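Local coordinates for protein ulvan Lyase-PL25 (Pseudoalteromonas sp. PLSV, PDB 5UAM) that cleaves ulvan, the sulfated cell-wall polysaccharide of green seaweeds, as a beta-propeller lyase of polysaccharide lyase family 25, at residues A[374-379]-A[385-390]; A[310-313]-A[317-320]. All coordinates share one frame; numbering follows the deposited sequence.

Contact 1 of 2, residues A[374-379]-A[385-390]; sequences RYLTTY and AVLSWW
Val386 O is gripped by two donors of the neighbouring strand: the hydroxyl of Thr378, whose OG1 lies 2.8 Å from Val386 O, and the backbone N of Tyr379. They arrive from opposite faces of the carbonyl plane, the hydroxyl well above it. Thr378 OG1 can reach across because it stands anti to its own backbone N (chi1 -175°). The backbone bonds follow an antiparallel register, with Tyr375–Trp390, Thr377–Ser388 and Tyr379–Val386 as hydrogen-bonded pairs; the straightest is Thr377 N to Ser388 O, at 176°.

On the face carrying Leu376, Thr378, Leu387 and Trp389, the Trp389 indole is sandwiched. In the arginine conformer described here, one of two modelled, the Arg374 guanidinium lies flat on one side, its plane 12° from that of the ring, and Arg374 CZ stands 3.6 Å from the centroid of the six-membered ring, a cation-pi stack. A bend at chi3 folds the arginine back over the indole, and there NH2 also forms a salt bridge with Glu446. Against the other side, Leu376 CD1 sits 3.8 Å from the centroid of the five-membered ring, almost on its normal, as a CH-pi contact. The same methyl lies 3.8 Å from Leu387 CG, where the two leucines cross at about a right angle.

On the face carrying Tyr375, Thr377, Tyr379, Val386, Ser388 and Trp390, Val386 CB packs over the Tyr379 ring, 4.0 Å from its centroid, while Ser388 OG meets that ring at its edge, 3.6 Å from Tyr379 CE1. Glu401 on the outermost strand hydrogen-bonds both Ser388 OG and Tyr379 OH. Strands 373-381 and 384-392 thus form the central hairpin of a four-stranded antiparallel sheet, one blade of the beta-propeller.

Contact 2 of 2, residues A[310-313]-A[317-320]; sequences HLDA and PHIA
Two backbone hydrogen bonds join His310 and His318 as an antiparallel hydrogen-bonded pair: His318 N reaches His310 O at 2.9 Å, and His310 N reaches His318 O at 3.1 Å. Both are close to straight, which shows a well-formed pair close to the turn.

The polar side-chain bond lies just beyond the strand end. His318 NE2 donates to Asp312 OD2 at 2.9 Å, with the oxygen in the imidazole plane at the ring's edge. On the acid, the nitrogen comes from the anti side, somewhat out of the carboxylate plane, and the two flat groups are turned 71° apart. Chi1 of Asp312 (67°) swings its carboxylate between the backbone N and carbonyl carbon, from where OD2 faces the imidazole. OD1 is held by the backbone N atoms of Gln314 and Gln316, so the carboxylate bridges the turn and the histidine. At the other ring nitrogen, ND1 of His318 bonds to His339 NE2 on the following strand. Held at both nitrogens, the imidazole has little freedom to rotate.

Between the two segments the apolar contact is Leu311 with Pro317, a non-hydrogen-bonded pair. Leu311 CD2 lies against the proline, 3.6 Å from Pro317 CA and 3.8 Å from Pro317 CB.

His310 NE2 hydrogen-bonds Asp364 of the neighbouring sheet. The geometry is that of a beta hairpin closed by a short loop, with an aspartate bracing the turn, between the first two strands of a four-stranded propeller blade.

How the contacts relate
Contacts 1 and 2 belong to different beta hairpins in successive four-stranded sheets, with centres about 18 Å apart. Contact 1 pairs the two inner strands of its sheet along six residues and buries 782 Å²; contact 2 takes in the turn end of an outermost strand and its neighbour, burying 241 Å². Both are largely buried, but their chemistry differs: a cation-pi stack and CH-pi packing on aromatic rings mark 374-379/385-390, whereas 310-313/317-320 relies on a histidine–carboxylate bond from an aspartate that also accepts from backbone N atoms of the turn. The sheets meet directly where Tyr375 OH packs against Ala320 CB at 3.2 Å. His339, already bonded to His318, also meets Tyr375 OH through ND1.

Contact 1 of 2, residues A[374-379]-A[385-390]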
ATOM      1  N   ARG A 374      10.453 -10.096  11.214  0.59 15.61           N
ATOM      2  CA  ARG A 374      11.279  -8.891  11.173  0.59 16.22           C
ATOM      3  C   ARG A 374      10.479  -7.782  10.519  0.59 15.00           C
ATOM      4  O   ARG A 374       9.991  -7.955   9.399  0.59 16.20           O
ATOM      5  CB  ARG A 374      12.523  -9.074  10.296  0.59 20.21           C
ATOM      6  CG  ARG A 374      13.615  -9.969  10.790  0.59 28.40           C
ATOM      7  CD  ARG A 374      14.642 -10.114   9.664  0.59 36.70           C
ATOM      8  NE  ARG A 374      15.600  -9.019   9.622  0.59 34.21           N
ATOM      9  CZ  ARG A 374      16.225  -8.589   8.523  0.59 28.15           C
ATOM     10  NH1 ARG A 374      15.976  -9.120   7.334  0.59 21.06           N
ATOM     11  NH2 ARG A 374      17.096  -7.608   8.616  0.59 31.11           N
ATOM     12  N   TYR A 375      10.354  -6.647  11.194  1.00 13.83           N
ATOM     13  CA  TYR A 375       9.771  -5.451  10.604  1.00 12.68           C
ATOM     14  C   TYR A 375      10.872  -4.483  10.230  1.00 13.34           C
ATOM     15  O   TYR A 375      11.850  -4.327  10.969  1.00 16.34           O
ATOM     16  CB  TYR A 375       8.880  -4.715  11.605  1.00 15.03           C
ATOM     17  CG  TYR A 375       7.456  -5.209  11.677  1.00 13.07           C
ATOM     18  CD1 TYR A 375       7.131  -6.330  12.418  1.00 14.08           C
ATOM     19  CD2 TYR A 375       6.443  -4.559  10.995  1.00 12.04           C
ATOM     20  CE1 TYR A 375       5.831  -6.791  12.473  1.00 13.96           C
ATOM     21  CE2 TYR A 375       5.136  -4.996  11.051  1.00 13.48           C
ATOM     22  CZ  TYR A 375       4.830  -6.119  11.785  1.00 13.62           C
ATOM     23  OH  TYR A 375       3.517  -6.553  11.829  1.00 14.46           O
ATOM     24  N   LEU A 376      10.695  -3.818   9.103  1.00 13.37           N
ATOM     25  CA  LEU A 376      11.428  -2.593   8.814  1.00 12.95           C
ATOM     26  C   LEU A 376      10.400  -1.484   9.022  1.00 14.01           C
ATOM     27  O   LEU A 376       9.419  -1.376   8.268  1.00 14.54           O
ATOM     28  CB  LEU A 376      12.018  -2.627   7.409  1.00 14.23           C
ATOM     29  CG  LEU A 376      12.928  -1.461   7.038  1.00 16.23           C
ATOM     30  CD1 LEU A 376      14.005  -1.225   8.083  1.00 16.35           C
ATOM     31  CD2 LEU A 376      13.593  -1.714   5.684  1.00 16.13           C
ATOM     32  N   THR A 377      10.571  -0.727  10.104  1.00 14.71           N
ATOM     33  CA  THR A 377       9.531   0.171  10.580  1.00 14.82           C
ATOM     34  C   THR A 377      10.076   1.575  10.760  1.00 14.96           C
ATOM     35  O   THR A 377      11.230   1.769  11.153  1.00 14.56           O
ATOM     36  CB  THR A 377       8.884  -0.379  11.864  1.00 20.92           C
ATOM     37  OG1 THR A 377       8.055   0.617  12.488  1.00 21.99           O
ATOM     38  CG2 THR A 377       9.910  -0.797  12.818  1.00 27.62           C
ATOM     39  N   THR A 378       9.243   2.556  10.448  1.00 14.51           N
ATOM     40  CA  THR A 378       9.600   3.940  10.714  1.00 14.72           C
ATOM     41  C   THR A 378       8.806   4.488  11.891  1.00 15.79           C
ATOM     42  O   THR A 378       7.620   4.192  12.063  1.00 15.94           O
ATOM     43  CB  THR A 378       9.482   4.843   9.480  1.00 16.17           C
ATOM     44  OG1 THR A 378       9.961   6.155   9.805  1.00 17.50           O
ATOM     45  CG2 THR A 378       8.075   4.985   9.015  1.00 17.68           C
ATOM     46  N   TYR A 379       9.479   5.315  12.677  1.00 14.47           N
ATOM     47  CA  TYR A 379       8.918   5.982  13.838  1.00 15.29           C
ATOM     48  C   TYR A 379       9.729   7.250  14.024  1.00 17.17           C
ATOM     49  O   TYR A 379      10.755   7.438  13.376  1.00 17.32           O
ATOM     50  CB  TYR A 379       8.958   5.049  15.058  1.00 17.20           C
ATOM     51  CG  TYR A 379      10.341   4.727  15.571  1.00 17.91           C
ATOM     52  CD1 TYR A 379      11.111   3.706  15.023  1.00 18.68           C
ATOM     53  CD2 TYR A 379      10.873   5.440  16.620  1.00 20.55           C
ATOM     54  CE1 TYR A 379      12.381   3.427  15.531  1.00 19.02           C
ATOM     55  CE2 TYR A 379      12.141   5.177  17.121  1.00 25.22           C
ATOM     56  CZ  TYR A 379      12.887   4.163  16.576  1.00 22.43           C
ATOM     57  OH  TYR A 379      14.143   3.908  17.083  1.00 25.26           O
ATOM     58  N   ALA A 385      13.467  11.348  12.213  1.00 18.06           N
ATOM     59  CA  ALA A 385      12.859  10.203  11.557  1.00 18.81           C
ATOM     60  C   ALA A 385      13.805   9.014  11.634  1.00 16.33           C
ATOM     61  O   ALA A 385      14.996   9.150  11.348  1.00 16.87           O
ATOM     62  CB  ALA A 385      12.613  10.557  10.091  1.00 18.90           C
ATOM     63  N   VAL A 386      13.279   7.853  12.010  1.00 16.06           N
ATOM     64  CA  VAL A 386      14.079   6.639  12.142  1.00 15.55           C
ATOM     65  C   VAL A 386      13.445   5.550  11.288  1.00 15.73           C
ATOM     66  O   VAL A 386      12.212   5.415  11.252  1.00 15.22           O
ATOM     67  CB  VAL A 386      14.176   6.175  13.616  1.00 18.46           C
ATOM     68  CG1 VAL A 386      15.125   4.996  13.730  1.00 19.79           C
ATOM     69  CG2 VAL A 386      14.611   7.328  14.539  1.00 18.85           C
ATOM     70  N   LEU A 387      14.276   4.774  10.593  1.00 14.21           N
ATOM     71  CA  LEU A 387      13.850   3.561   9.894  1.00 14.38           C
ATOM     72  C   LEU A 387      14.779   2.449  10.361  1.00 13.79           C
ATOM     73  O   LEU A 387      15.992   2.511  10.112  1.00 15.69           O
ATOM     74  CB  LEU A 387      13.916   3.726   8.368  1.00 14.75           C
ATOM     75  CG  LEU A 387      13.451   2.521   7.552  1.00 14.69           C
ATOM     76  CD1 LEU A 387      11.974   2.297   7.750  1.00 15.17           C
ATOM     77  CD2 LEU A 387      13.714   2.751   6.096  1.00 20.32           C
ATOM     78  N   SER A 388      14.241   1.460  11.078  1.00 13.47           N
ATOM     79  CA  SER A 388      15.092   0.444  11.671  1.00 14.12           C
ATOM     80  C   SER A 388      14.397  -0.912  11.653  1.00 14.45           C
ATOM     81  O   SER A 388      13.178  -1.007  11.525  1.00 14.84           O
ATOM     82  CB  SER A 388      15.502   0.816  13.089  1.00 18.00           C
ATOM     83  OG  SER A 388      14.361   0.939  13.921  1.00 18.16           O
ATOM     84  N   TRP A 389      15.220  -1.947  11.764  1.00 16.05           N
ATOM     85  CA  TRP A 389      14.743  -3.322  11.823  1.00 17.73           C
ATOM     86  C   TRP A 389      14.375  -3.690  13.255  1.00 15.53           C
ATOM     87  O   TRP A 389      15.113  -3.394  14.198  1.00 18.49           O
ATOM     88  CB  TRP A 389      15.841  -4.271  11.352  1.00 17.73           C
ATOM     89  CG  TRP A 389      16.105  -4.226   9.862  1.00 18.48           C
ATOM     90  CD1 TRP A 389      17.098  -3.556   9.229  1.00 21.36           C
ATOM     91  CD2 TRP A 389      15.338  -4.871   8.835  1.00 18.79           C
ATOM     92  NE1 TRP A 389      17.006  -3.748   7.864  1.00 21.26           N
ATOM     93  CE2 TRP A 389      15.945  -4.566   7.604  1.00 20.37           C
ATOM     94  CE3 TRP A 389      14.221  -5.703   8.848  1.00 19.55           C
ATOM     95  CZ2 TRP A 389      15.461  -5.053   6.389  1.00 21.65           C
ATOM     96  CZ3 TRP A 389      13.739  -6.188   7.633  1.00 20.41           C
ATOM     97  CH2 TRP A 389      14.366  -5.858   6.427  1.00 21.00           C
ATOM     98  N   TRP A 390      13.233  -4.356  13.412  1.00 16.05           N
ATOM     99  CA  TRP A 390      12.777  -4.878  14.696  1.00 16.77           C
ATOM    100  C   TRP A 390      12.503  -6.365  14.543  1.00 18.78           C
ATOM    101  O   TRP A 390      11.768  -6.770  13.635  1.00 17.16           O
ATOM    102  CB  TRP A 390      11.506  -4.150  15.138  1.00 18.79           C
ATOM    103  CG  TRP A 390      11.785  -2.724  15.510  1.00 17.91           C
ATOM    104  CD1 TRP A 390      12.078  -1.702  14.660  1.00 20.18           C
ATOM    105  CD2 TRP A 390      11.814  -2.177  16.827  1.00 18.49           C
ATOM    106  NE1 TRP A 390      12.284  -0.549  15.366  1.00 22.12           N
ATOM    107  CE2 TRP A 390      12.131  -0.804  16.701  1.00 20.75           C
ATOM    108  CE3 TRP A 390      11.597  -2.705  18.100  1.00 19.75           C
ATOM    109  CZ2 TRP A 390      12.247   0.037  17.801  1.00 23.34           C
ATOM    110  CZ3 TRP A 390      11.725  -1.868  19.198  1.00 22.92           C
ATOM    111  CH2 TRP A 390      12.045  -0.509  19.039  1.00 22.08           C
TER

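Contact 2 of 2, residues A[310-313]-A[317-320]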
ATOM      1  N   HIS A 310       1.286 -11.297   5.177  1.00 11.98           N
ATOM      2  CA  HIS A 310       2.211 -12.228   4.546  1.00 13.77           C
ATOM      3  C   HIS A 310       2.080 -13.581   5.223  1.00 13.01           C
ATOM      4  O   HIS A 310       1.783 -13.667   6.425  1.00 13.98           O
ATOM      5  CB  HIS A 310       3.678 -11.771   4.713  1.00 13.31           C
ATOM      6  CG  HIS A 310       3.945 -10.403   4.189  1.00 12.94           C
ATOM      7  ND1 HIS A 310       4.025 -10.136   2.843  1.00 13.95           N
ATOM      8  CD2 HIS A 310       4.151  -9.230   4.830  1.00 13.27           C
ATOM      9  CE1 HIS A 310       4.260  -8.841   2.677  1.00 13.88           C
ATOM     10  NE2 HIS A 310       4.351  -8.277   3.866  1.00 13.74           N
ATOM     11  N   LEU A 311       2.311 -14.643   4.449  1.00 15.17           N
ATOM     12  CA  LEU A 311       2.264 -15.993   4.997  1.00 14.15           C
ATOM     13  C   LEU A 311       3.631 -16.443   5.484  1.00 16.41           C
ATOM     14  O   LEU A 311       4.652 -16.158   4.854  1.00 17.38           O
ATOM     15  CB  LEU A 311       1.810 -16.991   3.940  1.00 15.70           C
ATOM     16  CG  LEU A 311       0.450 -16.728   3.307  1.00 16.79           C
ATOM     17  CD1 LEU A 311       0.081 -17.850   2.361  1.00 19.23           C
ATOM     18  CD2 LEU A 311      -0.639 -16.560   4.357  1.00 17.39           C
ATOM     19  N   ASP A 312       3.638 -17.191   6.592  1.00 14.57           N
ATOM     20  CA  ASP A 312       4.864 -17.816   7.064  1.00 14.26           C
ATOM     21  C   ASP A 312       5.121 -19.112   6.288  1.00 16.32           C
ATOM     22  O   ASP A 312       4.370 -19.495   5.386  1.00 17.66           O
ATOM     23  CB  ASP A 312       4.857 -17.986   8.592  1.00 16.22           C
ATOM     24  CG  ASP A 312       3.823 -18.968   9.112  1.00 16.78           C
ATOM     25  OD1 ASP A 312       3.446 -19.923   8.408  1.00 16.90           O
ATOM     26  OD2 ASP A 312       3.403 -18.801  10.276  1.00 17.19           O
ATOM     27  N   ALA A 313       6.230 -19.771   6.632  1.00 18.28           N
ATOM     28  CA  ALA A 313       6.685 -20.953   5.912  1.00 20.37           C
ATOM     29  C   ALA A 313       5.732 -22.126   6.063  1.00 23.48           C
ATOM     30  O   ALA A 313       5.789 -23.072   5.265  1.00 25.51           O
ATOM     31  CB  ALA A 313       8.065 -21.354   6.428  1.00 25.00           C
ATOM     32  N   PRO A 317      -1.184 -17.138   7.957  1.00 14.48           N
ATOM     33  CA  PRO A 317      -1.107 -15.684   7.782  1.00 13.18           C
ATOM     34  C   PRO A 317      -0.686 -14.929   9.030  1.00 13.38           C
ATOM     35  O   PRO A 317      -1.115 -15.216  10.151  1.00 15.26           O
ATOM     36  CB  PRO A 317      -2.533 -15.300   7.383  1.00 16.18           C
ATOM     37  CG  PRO A 317      -3.373 -16.335   8.023  1.00 18.52           C
ATOM     38  CD  PRO A 317      -2.578 -17.617   7.875  1.00 16.52           C
ATOM     39  N   HIS A 318       0.142 -13.921   8.780  1.00 13.31           N
ATOM     40  CA  HIS A 318       0.529 -12.880   9.709  1.00 11.68           C
ATOM     41  C   HIS A 318       0.027 -11.553   9.158  1.00 12.45           C
ATOM     42  O   HIS A 318      -0.032 -11.340   7.935  1.00 12.88           O
ATOM     43  CB  HIS A 318       2.044 -12.822   9.804  1.00 12.72           C
ATOM     44  CG  HIS A 318       2.656 -14.019  10.439  1.00 14.42           C
ATOM     45  ND1 HIS A 318       3.423 -13.936  11.580  1.00 15.87           N
ATOM     46  CD2 HIS A 318       2.619 -15.330  10.102  1.00 16.15           C
ATOM     47  CE1 HIS A 318       3.831 -15.145  11.917  1.00 16.37           C
ATOM     48  NE2 HIS A 318       3.366 -16.007  11.030  1.00 16.87           N
ATOM     49  N   ILE A 319      -0.320 -10.655  10.070  1.00 13.15           N
ATOM     50  CA  ILE A 319      -0.949  -9.386   9.724  1.00 12.20           C
ATOM     51  C   ILE A 319      -0.295  -8.267  10.521  1.00 11.80           C
ATOM     52  O   ILE A 319      -0.116  -8.384  11.740  1.00 14.54           O
ATOM     53  CB  ILE A 319      -2.453  -9.429  10.035  1.00 13.65           C
ATOM     54  CG1 ILE A 319      -3.154 -10.497   9.179  1.00 14.84           C
ATOM     55  CG2 ILE A 319      -3.103  -8.068   9.808  1.00 17.16           C
ATOM     56  CD1 ILE A 319      -4.610 -10.713   9.542  1.00 15.75           C
ATOM     57  N   ALA A 320       0.033  -7.173   9.830  1.00 11.96           N
ATOM     58  CA  ALA A 320       0.384  -5.914  10.472  1.00 12.14           C
ATOM     59  C   ALA A 320      -0.844  -5.025  10.451  1.00 12.27           C
ATOM     60  O   ALA A 320      -1.437  -4.805   9.388  1.00 13.35           O
ATOM     61  CB  ALA A 320       1.522  -5.228   9.724  1.00 12.70           C
TER